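Local atomic coordinates of periplasmic solute binding protein (Pectobacterium atrosepticum, PDB entry 4RY1), a protein that probably binds a sugar in the periplasm and delivers it to an ABC-type transporter, as a member of the bacterial solute-binding protein 1 family. Residues Q71-R74 with G78-D81. Numbering follows the deposited sequence.
Sequences QFSR and GFYD
The backbone N of Gly78 donates to Phe72 O over 2.8 Å, a moderately bent hydrogen bond (147° at the hydrogen). It ties the last turn of the helix to the chain that has just left it, six residues on, and so closes the short loop that follows the helix. Gly78 comes close to Ser73, their CA atoms lying 3.9 Å apart, and has a positive phi (79°), a backbone shape that glycine adopts readily.

Beside this bond the side chains of Phe72 and Phe79 meet obliquely, their planes inclined at 60° and their centroids 5.9 Å apart. The touching is done by the far rim of the Phe79 ring: CE2 lies 3.7 Å from Phe72 CB, and CZ reaches on to Phe72 CG at 3.9 Å. The Phe72 ring itself leads away from the loop, and one of its faces is covered near the rim by the side-chain amide carbon of Gln71. The first torsion of Ser73, with OG anti to the carbonyl carbon, puts the hydroxyl beside Phe79 CD2, 3.6 Å away; OG is hydrogen-bonded to NE2 of Gln109, so this buried hydroxyl is satisfied where it borders the Phe79 ring.

The contact joins the end of helix 69-74 to the loop that leads on to helix 86-89, in the solute-binding protein fold. Helix 45-55 packs against both rings through Ile53, while Phe79 also rests on Met62 and Ile64 of strand 61-64 and on Ala291 of the antiparallel neighbouring strand 284-292.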
loop_
_atom_site.group_PDB
_atom_site.type_symbol
_atom_site.label_atom_id
_atom_site.label_comp_id
_atom_site.label_asym_id
_atom_site.label_seq_id
_atom_site.Cartn_x
_atom_site.Cartn_y
_atom_site.Cartn_z
ATOM N N GLN A 71 -3.422 -16.332 -0.552
ATOM C CA GLN A 71 -4.191 -16.975 -1.625
ATOM C C GLN A 71 -3.326 -17.918 -2.447
ATOM O O GLN A 71 -3.695 -19.062 -2.709
ATOM C CB GLN A 71 -4.825 -15.928 -2.548
ATOM C CG GLN A 71 -5.455 -16.549 -3.787
ATOM C CD GLN A 71 -6.185 -15.565 -4.699
ATOM O OE1 GLN A 71 -6.349 -14.363 -4.381
ATOM N NE2 GLN A 71 -6.631 -16.078 -5.857
ATOM N N PHE A 72 -2.189 -17.415 -2.910
ATOM C CA PHE A 72 -1.379 -18.158 -3.876
ATOM C C PHE A 72 -0.369 -19.133 -3.281
ATOM O O PHE A 72 0.061 -20.085 -3.965
ATOM C CB PHE A 72 -0.672 -17.176 -4.819
ATOM C CG PHE A 72 -1.612 -16.433 -5.741
ATOM C CD1 PHE A 72 -2.535 -17.121 -6.510
ATOM C CD2 PHE A 72 -1.580 -15.045 -5.824
ATOM C CE1 PHE A 72 -3.402 -16.444 -7.350
ATOM C CE2 PHE A 72 -2.425 -14.358 -6.669
ATOM C CZ PHE A 72 -3.352 -15.068 -7.433
ATOM N N SER A 73 0.070 -18.859 -2.053
ATOM C CA SER A 73 1.168 -19.616 -1.439
ATOM C C SER A 73 0.819 -20.335 -0.136
ATOM O O SER A 73 1.141 -21.497 0.016
ATOM C CB SER A 73 2.380 -18.702 -1.213
ATOM O OG SER A 73 2.824 -18.124 -2.439
ATOM N N ARG A 74 0.205 -19.651 0.819
ATOM C CA ARG A 74 -0.179 -20.338 2.061
ATOM C C ARG A 74 -1.252 -21.384 1.788
ATOM O O ARG A 74 -1.195 -22.504 2.286
ATOM C CB ARG A 74 -0.700 -19.358 3.095
ATOM C CG ARG A 74 0.296 -18.306 3.514
ATOM C CD ARG A 74 -0.187 -17.606 4.761
ATOM N NE ARG A 74 0.621 -16.433 5.068
ATOM C CZ ARG A 74 0.593 -15.779 6.223
ATOM N NH1 ARG A 74 -0.191 -16.201 7.215
ATOM N NH2 ARG A 74 1.346 -14.697 6.397
ATOM N N GLY A 78 1.886 -22.183 -4.430
ATOM C CA GLY A 78 3.105 -21.424 -4.257
ATOM C C GLY A 78 3.778 -21.103 -5.572
ATOM O O GLY A 78 3.402 -21.571 -6.651
ATOM N N PHE A 79 4.778 -20.264 -5.443
ATOM C CA PHE A 79 5.606 -19.840 -6.544
ATOM C C PHE A 79 6.934 -20.593 -6.540
ATOM O O PHE A 79 7.254 -21.367 -5.602
ATOM C CB PHE A 79 5.778 -18.320 -6.480
ATOM C CG PHE A 79 4.487 -17.569 -6.681
ATOM C CD1 PHE A 79 3.811 -17.614 -7.901
ATOM C CD2 PHE A 79 3.898 -16.868 -5.645
ATOM C CE1 PHE A 79 2.615 -16.953 -8.085
ATOM C CE2 PHE A 79 2.699 -16.192 -5.842
ATOM C CZ PHE A 79 2.063 -16.229 -7.064
ATOM N N TYR A 80 7.719 -20.381 -7.592
ATOM C CA TYR A 80 9.063 -20.917 -7.613
ATOM C C TYR A 80 9.864 -20.374 -6.422
ATOM O O TYR A 80 9.866 -19.158 -6.165
ATOM C CB TYR A 80 9.726 -20.575 -8.932
ATOM C CG TYR A 80 11.144 -21.063 -9.087
ATOM C CD1 TYR A 80 11.411 -22.282 -9.697
ATOM C CD2 TYR A 80 12.233 -20.269 -8.697
ATOM C CE1 TYR A 80 12.709 -22.726 -9.884
ATOM C CE2 TYR A 80 13.522 -20.710 -8.866
ATOM C CZ TYR A 80 13.761 -21.934 -9.472
ATOM O OH TYR A 80 15.075 -22.314 -9.645
ATOM N N ASP A 81 10.550 -21.266 -5.723
ATOM C CA ASP A 81 11.312 -20.883 -4.533
ATOM C C ASP A 81 12.570 -20.104 -4.918
ATOM O O ASP A 81 13.559 -20.665 -5.406
ATOM C CB ASP A 81 11.679 -22.130 -3.744
ATOM C CG ASP A 81 12.465 -21.848 -2.490
ATOM O OD1 ASP A 81 12.701 -20.673 -2.133
ATOM O OD2 ASP A 81 12.870 -22.860 -1.861
#